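Local coordinates for particle-associated lyase (Acinetobacter bacteriophage AP22, PDB 4Y9V), which binds capsular saccharide of Acinetobacter baumannii as a trimeric phage tailspike and, as a lyase, probably degrades the host capsule, at residues 469-475 with 503-509; 417-421 with 436-440; 486-492 with 516-522; 550-556 with 619-624. All coordinates share one frame; numbering follows the deposited sequence. Where two conformers were deposited one is given.

Interaction 1: residues 469-475 with 503-509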
# COMPACT_ATOMS: atom_id res chain seq x y z
N ARG A 469 3.20 30.37 -3.68
CA ARG A 469 2.07 31.26 -3.73
C ARG A 469 0.80 30.64 -3.16
O ARG A 469 0.09 31.31 -2.40
CB ARG A 469 1.80 31.75 -5.17
CG ARG A 469 0.75 32.81 -5.26
CD ARG A 469 0.32 33.18 -6.72
NE ARG A 469 -0.79 32.24 -7.22
CZ ARG A 469 -1.55 32.68 -8.20
NH1 ARG A 469 -1.68 33.77 -9.05
NH2 ARG A 469 -2.50 31.74 -8.49
N HIS A 470 0.49 29.40 -3.52
CA HIS A 470 -0.75 28.78 -3.05
C HIS A 470 -0.63 27.27 -2.96
O HIS A 470 0.06 26.63 -3.76
CB HIS A 470 -1.96 29.16 -3.90
CG HIS A 470 -1.98 28.61 -5.30
ND1 HIS A 470 -1.55 29.33 -6.38
CD2 HIS A 470 -2.40 27.39 -5.73
CE1 HIS A 470 -1.72 28.51 -7.44
NE2 HIS A 470 -2.22 27.36 -7.09
N TRP A 471 -1.42 26.72 -2.03
CA TRP A 471 -1.67 25.28 -1.98
C TRP A 471 -2.77 24.88 -2.97
O TRP A 471 -2.57 23.91 -3.71
CB TRP A 471 -1.99 24.83 -0.55
CG TRP A 471 -0.75 24.71 0.30
CD1 TRP A 471 -0.17 25.67 1.09
CD2 TRP A 471 0.07 23.55 0.40
NE1 TRP A 471 0.97 25.15 1.69
CE2 TRP A 471 1.14 23.85 1.29
CE3 TRP A 471 -0.00 22.26 -0.15
CZ2 TRP A 471 2.12 22.92 1.61
CZ3 TRP A 471 0.97 21.33 0.19
CH2 TRP A 471 2.03 21.66 1.06
N ALA A 472 -3.91 25.55 -2.98
CA ALA A 472 -5.02 25.20 -3.86
C ALA A 472 -5.58 26.44 -4.56
O ALA A 472 -5.80 27.47 -3.92
CB ALA A 472 -6.15 24.53 -3.07
N TRP A 473 -5.89 26.27 -5.85
CA TRP A 473 -6.58 27.32 -6.61
C TRP A 473 -7.39 26.64 -7.72
O TRP A 473 -6.89 25.71 -8.36
CB TRP A 473 -5.60 28.30 -7.22
CG TRP A 473 -6.25 29.50 -7.85
CD1 TRP A 473 -7.31 30.23 -7.39
CD2 TRP A 473 -5.82 30.15 -9.06
NE1 TRP A 473 -7.58 31.28 -8.23
CE2 TRP A 473 -6.69 31.26 -9.27
CE3 TRP A 473 -4.81 29.90 -9.99
CZ2 TRP A 473 -6.54 32.11 -10.37
CZ3 TRP A 473 -4.66 30.73 -11.08
CH2 TRP A 473 -5.54 31.82 -11.26
N VAL A 474 -8.61 27.12 -7.94
CA VAL A 474 -9.51 26.66 -9.01
C VAL A 474 -10.12 27.92 -9.62
O VAL A 474 -10.68 28.72 -8.88
CB VAL A 474 -10.61 25.74 -8.45
CG1 VAL A 474 -11.56 25.33 -9.57
CG2 VAL A 474 -10.03 24.52 -7.75
N GLU A 475 -10.03 28.09 -10.95
CA GLU A 475 -10.55 29.31 -11.54
C GLU A 475 -10.74 29.14 -13.06
O GLU A 475 -10.04 28.35 -13.71
CB GLU A 475 -9.62 30.49 -11.23
CG GLU A 475 -10.20 31.89 -11.58
CD GLU A 475 -11.57 32.08 -11.01
OE1 GLU A 475 -11.67 32.49 -9.83
OE2 GLU A 475 -12.56 31.78 -11.71
N PRO A 503 2.43 31.06 1.91
CA PRO A 503 1.44 30.77 0.87
C PRO A 503 0.04 31.08 1.32
O PRO A 503 -0.30 31.04 2.51
CB PRO A 503 1.58 29.27 0.72
CG PRO A 503 1.87 28.78 2.14
CD PRO A 503 2.78 29.90 2.68
N TYR A 504 -0.86 31.27 0.32
CA TYR A 504 -2.27 31.08 0.54
C TYR A 504 -2.57 29.58 0.68
O TYR A 504 -2.13 28.77 -0.13
CB TYR A 504 -3.09 31.62 -0.63
CG TYR A 504 -3.13 33.12 -0.71
CD1 TYR A 504 -4.08 33.83 0.04
CD2 TYR A 504 -2.22 33.83 -1.45
CE1 TYR A 504 -4.12 35.19 0.01
CE2 TYR A 504 -2.26 35.22 -1.51
CZ TYR A 504 -3.25 35.87 -0.75
OH TYR A 504 -3.26 37.26 -0.83
N LEU A 505 -3.40 29.24 1.66
CA LEU A 505 -3.97 27.89 1.72
C LEU A 505 -4.85 27.66 0.50
O LEU A 505 -4.76 26.66 -0.20
CB LEU A 505 -4.70 27.72 3.04
CG LEU A 505 -3.78 27.78 4.28
CD1 LEU A 505 -4.58 28.04 5.53
CD2 LEU A 505 -2.98 26.49 4.43
N ILE A 506 -5.74 28.65 0.26
CA ILE A 506 -6.64 28.68 -0.89
C ILE A 506 -6.51 30.07 -1.49
O ILE A 506 -6.70 31.06 -0.77
CB ILE A 506 -8.11 28.36 -0.49
CG1 ILE A 506 -8.20 27.02 0.21
CG2 ILE A 506 -8.99 28.47 -1.71
CD1 ILE A 506 -9.60 26.69 0.69
N TYR A 507 -6.15 30.16 -2.76
CA TYR A 507 -5.95 31.45 -3.39
C TYR A 507 -7.31 32.10 -3.65
O TYR A 507 -8.19 31.45 -4.24
CB TYR A 507 -5.14 31.31 -4.68
CG TYR A 507 -4.70 32.65 -5.16
CD1 TYR A 507 -3.51 33.19 -4.69
CD2 TYR A 507 -5.49 33.45 -5.99
CE1 TYR A 507 -3.07 34.43 -5.07
CE2 TYR A 507 -5.09 34.72 -6.32
CZ TYR A 507 -3.90 35.21 -5.86
OH TYR A 507 -3.49 36.49 -6.26
N PRO A 508 -7.49 33.38 -3.28
CA PRO A 508 -8.80 34.03 -3.42
C PRO A 508 -9.02 34.61 -4.82
O PRO A 508 -8.25 35.44 -5.26
CB PRO A 508 -8.71 35.16 -2.40
CG PRO A 508 -7.28 35.50 -2.30
CD PRO A 508 -6.54 34.18 -2.46
N SER A 509 -10.12 34.21 -5.44
CA SER A 509 -10.59 34.81 -6.69
C SER A 509 -12.06 34.43 -6.81
O SER A 509 -12.62 33.74 -5.98
CB SER A 509 -9.73 34.36 -7.89
OG SER A 509 -9.80 32.96 -8.06
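Pro503 lays its apolar ring alongside Trp471, with CG 3.8 Å from the indole NE1. The segments then pair in parallel: Tyr504 N donates to Arg469 O, and Tyr504 O receives Trp471 N at 2.9 Å. Both backbones then turn a corner, and Leu505 O takes the Ala472 amide. Ile506 shares a face with the small Ala472, whose O receives Tyr507 N. Tyr507 sends CG away from its backbone N (chi1 -168°), which lays its ring along the Arg469 guanidinium; in the conformer described the two stack flat, CZ 4.0 Å from the ring centroid and the planes 13° apart, a cation-pi contact. Arg469 NE also donates in plane to His470 ND1 (3.1 Å), which helps hold the guanidinium's rotation, while His470 NE2 bonds Thr438 OG1. The Tyr507 edge meets the face of Trp473 in a T-shaped pair. Ser509 suits its place as acceptor and donor together: OG receives Trp473 NE1 at 2.8 Å, in the indole plane, and donates to the anti lone pair of Glu475 OE1 at 2.6 Å. Within the beta-helix, strand 470-476 also bonds strand 435-441; Trp471 and Ala472 pack on strand 453-458, Ile506 on strand 486-496.

Interaction 2: residues 417-421 with 436-440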
# COMPACT_ATOMS: atom_id res chain seq x y z
N LEU A 417 -15.29 16.51 -10.18
CA LEU A 417 -13.88 16.20 -10.14
C LEU A 417 -13.31 16.55 -8.77
O LEU A 417 -13.50 17.66 -8.31
CB LEU A 417 -13.17 17.01 -11.24
CG LEU A 417 -11.69 16.77 -11.39
CD1 LEU A 417 -11.26 16.95 -12.77
CD2 LEU A 417 -10.88 17.68 -10.48
N THR A 418 -12.60 15.60 -8.15
CA THR A 418 -11.96 15.86 -6.85
C THR A 418 -10.49 15.52 -6.93
O THR A 418 -10.17 14.38 -7.32
CB THR A 418 -12.62 15.02 -5.77
OG1 THR A 418 -14.01 15.34 -5.66
CG2 THR A 418 -11.99 15.23 -4.40
N VAL A 419 -9.62 16.43 -6.57
CA VAL A 419 -8.20 16.13 -6.38
C VAL A 419 -7.96 15.92 -4.89
O VAL A 419 -8.28 16.85 -4.12
CB VAL A 419 -7.29 17.25 -6.91
CG1 VAL A 419 -5.82 16.92 -6.62
CG2 VAL A 419 -7.52 17.49 -8.38
N LYS A 420 -7.40 14.79 -4.53
CA LYS A 420 -7.20 14.41 -3.13
C LYS A 420 -5.71 14.10 -2.91
O LYS A 420 -5.26 13.02 -3.22
CB LYS A 420 -8.06 13.22 -2.71
CG LYS A 420 -8.23 13.03 -1.22
CD LYS A 420 -9.35 12.04 -0.82
CE LYS A 420 -9.60 12.04 0.65
NZ LYS A 420 -10.72 11.10 0.96
N LEU A 421 -4.96 15.10 -2.38
CA LEU A 421 -3.52 14.98 -2.14
C LEU A 421 -3.37 14.79 -0.64
O LEU A 421 -3.64 15.69 0.13
CB LEU A 421 -2.82 16.23 -2.68
CG LEU A 421 -1.29 16.13 -2.80
CD1 LEU A 421 -0.80 17.37 -3.57
CD2 LEU A 421 -0.56 16.01 -1.48
N ILE A 436 0.72 24.42 -5.72
CA ILE A 436 0.67 22.96 -5.53
C ILE A 436 -0.42 22.34 -6.36
O ILE A 436 -0.11 21.51 -7.23
CB ILE A 436 0.61 22.59 -4.02
CG1 ILE A 436 1.78 23.20 -3.24
CG2 ILE A 436 0.57 21.08 -3.88
CD1 ILE A 436 3.15 22.94 -3.81
N VAL A 437 -1.69 22.69 -6.13
CA VAL A 437 -2.80 22.20 -6.97
C VAL A 437 -3.46 23.39 -7.62
O VAL A 437 -3.93 24.30 -6.94
CB VAL A 437 -3.85 21.41 -6.15
CG1 VAL A 437 -5.00 20.97 -7.05
CG2 VAL A 437 -3.23 20.20 -5.46
N THR A 438 -3.51 23.36 -8.95
CA THR A 438 -4.26 24.35 -9.73
C THR A 438 -5.15 23.61 -10.74
O THR A 438 -4.66 22.76 -11.48
CB THR A 438 -3.34 25.31 -10.48
OG1 THR A 438 -2.55 26.01 -9.51
CG2 THR A 438 -4.11 26.30 -11.34
N ILE A 439 -6.43 23.96 -10.77
CA ILE A 439 -7.36 23.51 -11.80
C ILE A 439 -7.86 24.79 -12.51
O ILE A 439 -8.35 25.70 -11.83
CB ILE A 439 -8.54 22.74 -11.23
CG1 ILE A 439 -8.10 21.53 -10.35
CG2 ILE A 439 -9.52 22.36 -12.36
CD1 ILE A 439 -7.44 20.42 -11.16
N ARG A 440 -7.75 24.83 -13.84
CA ARG A 440 -8.29 25.91 -14.63
C ARG A 440 -9.28 25.37 -15.66
O ARG A 440 -9.07 24.31 -16.23
CB ARG A 440 -7.22 26.69 -15.39
CG ARG A 440 -6.12 27.30 -14.53
CD ARG A 440 -6.57 28.37 -13.58
NE ARG A 440 -7.10 29.59 -14.20
CZ ARG A 440 -6.34 30.62 -14.56
NH1 ARG A 440 -5.04 30.59 -14.51
NH2 ARG A 440 -6.96 31.75 -14.97
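Val419 and Val437 mark the closest backbone approach, their CA atoms 8.1 Å apart, where the two segments run past each other in opposite directions (178° between their end-to-end vectors). That spacing is too wide for backbone pairing: these are strands on two facing sheets of the pectin lyase-like right-handed parallel beta-helix, and they meet through side chains across its interior. Alternate residues of 417-421 point inward, so Leu417, Val419 and Leu421 confront Ile436, Val437 and Ile439, all branched and apolar, as suits a buried interior. At the centre the two valines reach toward each other tip to tip, CG1 to CG1 at 4.2 Å; each has that methyl anti to its backbone N (chi1 177° and 178°). The other branch of Val419, CG2, lies 4.0 Å from Ile439 CD1 in the conformer described, the two side chains antiparallel and side by side. Leu417 CD2 touches the same Ile439 methyl more loosely, at 4.5 Å. The intervening residues turn outward and are polar: Thr418 OG1 bonds Asn454, Thr438 OG1 bonds Ser403 and His470, and Lys420 NZ makes a weak hydrogen bond to Gly460 O of a second subunit. Near the corner at Ile436 and Val437, Leu421, in its given conformer, crosses Ile436 at about a right angle, its CD1 lying 4.0 Å from Ile436 CG2 and 4.2 Å from Val437 CG2.

Interaction 3: residues 486-492 with 516-522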
# COMPACT_ATOMS: atom_id res chain seq x y z
N ILE A 486 -17.46 24.97 -7.43
CA ILE A 486 -16.63 24.28 -6.47
C ILE A 486 -17.53 23.78 -5.37
O ILE A 486 -18.30 24.57 -4.80
CB ILE A 486 -15.51 25.20 -5.92
CG1 ILE A 486 -14.55 25.62 -7.04
CG2 ILE A 486 -14.81 24.58 -4.74
CD1 ILE A 486 -13.70 26.80 -6.67
N GLY A 487 -17.41 22.50 -5.01
CA GLY A 487 -18.14 21.98 -3.88
C GLY A 487 -17.45 22.35 -2.58
O GLY A 487 -17.92 23.13 -1.77
N TYR A 488 -16.25 21.79 -2.42
CA TYR A 488 -15.44 22.10 -1.27
C TYR A 488 -13.97 22.12 -1.63
O TYR A 488 -13.49 21.43 -2.54
CB TYR A 488 -15.67 21.09 -0.11
CG TYR A 488 -15.36 19.66 -0.44
CD1 TYR A 488 -16.31 18.83 -1.05
CD2 TYR A 488 -14.13 19.12 -0.16
CE1 TYR A 488 -16.04 17.54 -1.38
CE2 TYR A 488 -13.85 17.78 -0.46
CZ TYR A 488 -14.81 17.01 -1.06
OH TYR A 488 -14.57 15.69 -1.37
N ILE A 489 -13.23 22.93 -0.85
CA ILE A 489 -11.77 22.89 -0.84
C ILE A 489 -11.34 22.78 0.62
O ILE A 489 -11.68 23.62 1.45
CB ILE A 489 -11.10 24.07 -1.53
CG1 ILE A 489 -11.50 24.15 -3.02
CG2 ILE A 489 -9.58 23.98 -1.36
CD1 ILE A 489 -11.03 25.39 -3.74
N ILE A 490 -10.60 21.70 0.92
CA ILE A 490 -10.03 21.48 2.23
C ILE A 490 -8.52 21.53 2.10
O ILE A 490 -7.95 20.81 1.28
CB ILE A 490 -10.47 20.10 2.78
CG1 ILE A 490 -11.98 20.09 3.01
CG2 ILE A 490 -9.68 19.71 4.01
CD1 ILE A 490 -12.53 18.68 3.31
N VAL A 491 -7.87 22.40 2.88
CA VAL A 491 -6.41 22.46 2.99
C VAL A 491 -6.16 22.58 4.48
O VAL A 491 -6.04 23.68 5.02
CB VAL A 491 -5.78 23.59 2.19
CG1 VAL A 491 -4.26 23.52 2.30
CG2 VAL A 491 -6.22 23.57 0.72
N ASP A 492 -6.14 21.42 5.18
CA ASP A 492 -6.28 21.42 6.64
C ASP A 492 -5.04 20.92 7.40
O ASP A 492 -5.01 21.12 8.62
CB ASP A 492 -7.50 20.65 7.08
CG ASP A 492 -7.45 19.17 6.77
OD1 ASP A 492 -6.56 18.74 6.05
OD2 ASP A 492 -8.36 18.44 7.27
N ASN A 516 -21.63 29.71 -2.74
CA ASN A 516 -21.89 28.38 -2.16
C ASN A 516 -20.69 27.52 -1.82
O ASN A 516 -20.88 26.39 -1.40
CB ASN A 516 -22.86 27.68 -3.11
CG ASN A 516 -24.23 28.37 -3.03
OD1 ASN A 516 -24.80 28.68 -1.95
ND2 ASN A 516 -24.72 28.58 -4.24
N VAL A 517 -19.49 28.04 -2.02
CA VAL A 517 -18.27 27.27 -1.82
C VAL A 517 -18.00 27.09 -0.34
O VAL A 517 -18.10 28.05 0.42
CB VAL A 517 -17.08 28.00 -2.48
CG1 VAL A 517 -15.78 27.29 -2.20
CG2 VAL A 517 -17.33 28.14 -3.98
N LYS A 518 -17.64 25.88 0.07
CA LYS A 518 -17.33 25.60 1.46
C LYS A 518 -15.89 25.13 1.57
O LYS A 518 -15.42 24.32 0.78
CB LYS A 518 -18.33 24.59 2.01
CG LYS A 518 -19.75 25.18 2.02
CD LYS A 518 -20.84 24.20 2.37
CE LYS A 518 -22.14 24.96 2.57
NZ LYS A 518 -22.59 25.72 1.36
N THR A 519 -15.21 25.61 2.61
CA THR A 519 -13.81 25.29 2.80
C THR A 519 -13.51 24.88 4.22
O THR A 519 -14.20 25.24 5.16
CB THR A 519 -12.89 26.47 2.39
OG1 THR A 519 -12.93 27.49 3.35
CG2 THR A 519 -13.19 26.95 0.99
N ARG A 520 -12.40 24.13 4.37
CA ARG A 520 -11.71 23.98 5.63
C ARG A 520 -10.30 24.45 5.39
O ARG A 520 -9.65 24.00 4.44
CB ARG A 520 -11.71 22.55 6.15
CG ARG A 520 -13.03 21.97 6.51
CD ARG A 520 -12.93 20.53 6.96
NE ARG A 520 -14.22 20.00 7.31
CZ ARG A 520 -14.49 18.74 7.65
NH1 ARG A 520 -13.53 17.90 7.72
NH2 ARG A 520 -15.73 18.36 7.88
N GLN A 521 -9.82 25.39 6.20
CA GLN A 521 -8.50 25.96 6.05
C GLN A 521 -7.78 25.87 7.38
O GLN A 521 -8.32 26.24 8.42
CB GLN A 521 -8.58 27.42 5.54
CG GLN A 521 -9.35 27.50 4.22
CD GLN A 521 -9.41 28.87 3.60
OE1 GLN A 521 -8.39 29.57 3.49
NE2 GLN A 521 -10.59 29.26 3.16
N MET A 522 -6.56 25.35 7.32
CA MET A 522 -5.75 24.95 8.47
C MET A 522 -5.74 26.00 9.57
O MET A 522 -5.49 27.18 9.33
CB MET A 522 -4.31 24.66 8.00
CG MET A 522 -3.46 24.05 9.12
SD MET A 522 -1.88 23.39 8.54
CE MET A 522 -1.04 24.90 8.07
O HOH W 1 -20.52 23.84 -2.01
O HOH W 2 -10.95 18.02 8.32
O HOH W 3 -10.49 18.46 8.75
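Ile489 and Thr519 sit side by side on parallel strands, 488-491 and 518-522, adjacent rungs of the beta-helix whose axes run 4.7 Å apart and within 6° of each other. Backbone bonds alternate between the strands: Ile489 N to Lys518 O, Arg520 N to Ile489 O, Val491 N to Arg520 O at 2.9 Å and Met522 N to Val491 O. The ladder begins with a weak bond from Lys518 N to Gly487 O, and close CA-H...O contacts, such as Tyr488 CA to Lys518 O, fill in between. Among apolar contacts, Ile486 CG2 meets Val517 CG1 at 3.8 Å, whereas Ile490 lies alongside the aliphatic stem of Arg520, CG1 to CB at 4.0 Å. The Arg520 side chain, extended from CG to NE, is long enough to carry its charge past the isoleucine to Ile625 O and to Val494 O of a second subunit, both bonded to NH2. A water bridges the two segments ahead of the strands, donating to Gly487 O and to Asn516 O (2.6 Å). Within 516-522, on the face of Ile489 and Thr519, Gln521 NE2 bonds Ser551 and, nearly straight at 176° in its amide plane, Thr519 OG1 at 2.9 Å.

Interaction 4: residues 550-556 with 619-624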
# COMPACT_ATOMS: atom_id res chain seq x y z
N TYR A 550 -5.33 32.89 4.47
CA TYR A 550 -6.65 32.34 4.13
C TYR A 550 -7.20 32.98 2.85
O TYR A 550 -6.78 34.04 2.42
CB TYR A 550 -7.60 32.59 5.33
CG TYR A 550 -7.15 31.86 6.58
CD1 TYR A 550 -7.42 30.53 6.73
CD2 TYR A 550 -6.42 32.49 7.57
CE1 TYR A 550 -6.99 29.80 7.84
CE2 TYR A 550 -5.99 31.80 8.69
CZ TYR A 550 -6.26 30.45 8.79
OH TYR A 550 -5.77 29.79 9.93
N SER A 551 -8.24 32.34 2.30
CA SER A 551 -8.91 32.94 1.15
C SER A 551 -9.76 34.14 1.53
O SER A 551 -10.10 34.95 0.67
CB SER A 551 -9.79 31.94 0.42
OG SER A 551 -10.83 31.50 1.30
N LYS A 552 -10.15 34.22 2.80
CA LYS A 552 -11.08 35.23 3.30
C LYS A 552 -10.74 35.38 4.79
O LYS A 552 -10.04 34.58 5.39
CB LYS A 552 -12.50 34.88 3.06
CG LYS A 552 -12.86 33.59 3.78
CD LYS A 552 -14.30 33.54 3.34
CE LYS A 552 -14.90 32.35 3.86
NZ LYS A 552 -16.28 32.17 3.24
N ALA A 553 -11.27 36.44 5.42
CA ALA A 553 -10.99 36.65 6.83
C ALA A 553 -11.37 35.39 7.62
O ALA A 553 -12.52 34.92 7.51
CB ALA A 553 -11.77 37.86 7.32
N PRO A 554 -10.46 34.88 8.44
CA PRO A 554 -10.75 33.66 9.17
C PRO A 554 -11.61 33.92 10.42
O PRO A 554 -11.80 35.06 10.87
CB PRO A 554 -9.38 33.13 9.55
CG PRO A 554 -8.56 34.41 9.72
CD PRO A 554 -9.06 35.29 8.59
N ASN A 555 -12.08 32.84 11.01
CA ASN A 555 -12.56 32.90 12.38
C ASN A 555 -11.35 33.16 13.30
O ASN A 555 -10.26 32.63 13.04
CB ASN A 555 -13.21 31.58 12.78
CG ASN A 555 -14.28 31.12 11.86
OD1 ASN A 555 -15.08 31.91 11.34
ND2 ASN A 555 -14.36 29.83 11.63
N VAL A 556 -11.56 33.96 14.35
CA VAL A 556 -10.49 34.29 15.26
C VAL A 556 -11.00 34.18 16.70
O VAL A 556 -12.02 34.79 17.03
CB VAL A 556 -9.92 35.70 15.05
CG1 VAL A 556 -8.72 35.93 15.95
CG2 VAL A 556 -9.56 35.92 13.57
N GLU A 619 -6.18 32.12 18.00
CA GLU A 619 -6.34 31.00 17.10
C GLU A 619 -7.16 31.44 15.90
O GLU A 619 -8.16 32.14 16.08
CB GLU A 619 -7.04 29.83 17.81
CG GLU A 619 -7.09 28.57 16.96
CD GLU A 619 -7.61 27.39 17.70
OE1 GLU A 619 -8.56 26.80 17.09
OE2 GLU A 619 -7.15 27.08 18.81
N SER A 620 -6.74 31.04 14.71
CA SER A 620 -7.48 31.33 13.49
C SER A 620 -7.84 30.02 12.78
O SER A 620 -7.12 29.02 12.90
CB SER A 620 -6.64 32.18 12.56
OG SER A 620 -5.43 31.56 12.16
N GLY A 621 -8.89 30.06 11.98
CA GLY A 621 -9.24 28.90 11.17
C GLY A 621 -10.50 29.18 10.37
O GLY A 621 -11.19 30.16 10.63
N ILE A 622 -10.80 28.27 9.43
CA ILE A 622 -12.08 28.29 8.70
C ILE A 622 -12.57 26.84 8.60
O ILE A 622 -11.79 25.97 8.20
CB ILE A 622 -11.96 28.94 7.31
CG1 ILE A 622 -11.53 30.39 7.45
CG2 ILE A 622 -13.26 28.77 6.55
CD1 ILE A 622 -11.23 31.10 6.13
N ARG A 623 -13.81 26.58 8.99
CA ARG A 623 -14.45 25.27 8.96
C ARG A 623 -15.89 25.39 8.48
O ARG A 623 -16.81 25.61 9.27
CB ARG A 623 -14.47 24.60 10.34
CG ARG A 623 -13.10 24.41 10.96
CD ARG A 623 -12.21 23.40 10.29
NE ARG A 623 -12.71 22.03 10.45
CZ ARG A 623 -12.00 20.92 10.31
NH1 ARG A 623 -12.55 19.74 10.50
NH2 ARG A 623 -10.74 20.99 10.01
N GLU A 624 -16.13 25.28 7.18
CA GLU A 624 -17.47 25.55 6.61
C GLU A 624 -18.20 24.32 6.11
O GLU A 624 -19.33 24.45 5.55
CB GLU A 624 -17.34 26.51 5.42
CG GLU A 624 -16.78 27.85 5.79
CD GLU A 624 -16.33 28.71 4.63
OE1 GLU A 624 -15.79 28.20 3.62
OE2 GLU A 624 -16.42 29.95 4.79
O HOH W 4 -15.47 29.77 1.38
O HOH W 5 -15.89 28.66 9.27
O HOH W 6 -15.65 28.36 10.05
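Ile622 lays its outer methyl against the ring of Tyr550, CD1 to CD1 at 3.9 Å, the two side chains lying antiparallel. The same methyl reaches Lys552 CG at 3.8 Å, while Ile622 CG1 rests 3.8 Å from Pro554 CA; placing CG1 anti to the carbonyl carbon (chi1 -63°) extends this long branched chain into the bend of 550-554. Pro554 CB in turn sits over one face of the Tyr550 ring, toward its rim. At the far end of that ring the hydroxyl receives Ser620 OG at 2.9 Å and also bonds Met522 O and Gln524, so a buried polar group has several partners. Glycine suits position 621, where the backbone is almost fully extended (phi 178°, psi 170°), a shape it adopts more readily than other residues. Here the end of the tailspike Ig-like region meets the beta-helix: 619-623 pairs antiparallel with 555-556 and, on its other side, with strand 518-531. Asn555 and Gly621 form a hydrogen-bonded pair, Asn555 N to Gly621 O at 2.8 Å and Gly621 N to Asn555 O at 3.1 Å, and Val556 and Ser620 follow as a non-hydrogen-bonded pair. The Asn555 amide turns to Gln525 of a second subunit, to which ND2 donates. Lys552, extended beyond CG, makes a salt bridge to Glu624 near the C terminus, NZ meeting the syn lone pair of OE2 at 2.7 Å; the other carboxylate oxygen, OE1, accepts Thr519 N.

Overall arrangement
Following the chain, interaction 2 comes first and closes a short loop of 14 residues across the beta-helix interior. Interaction 1 then opens at 469, beside strand 435-441 of interaction 2, and its loop closes at 503-509. Interaction 3 opens at 486, before that loop has closed, and shuts at 516-522, so interactions 1 and 3 cross; Ile506 of interaction 1 packs directly against Ile489 and Thr519 of interaction 3. Interaction 4 follows in series, bridging 62 residues that include most of the C-terminal Ig-like region. Strand 613-623 borders strand 518-531, which ties that region, through interaction 3, to the last turns of the beta-helix.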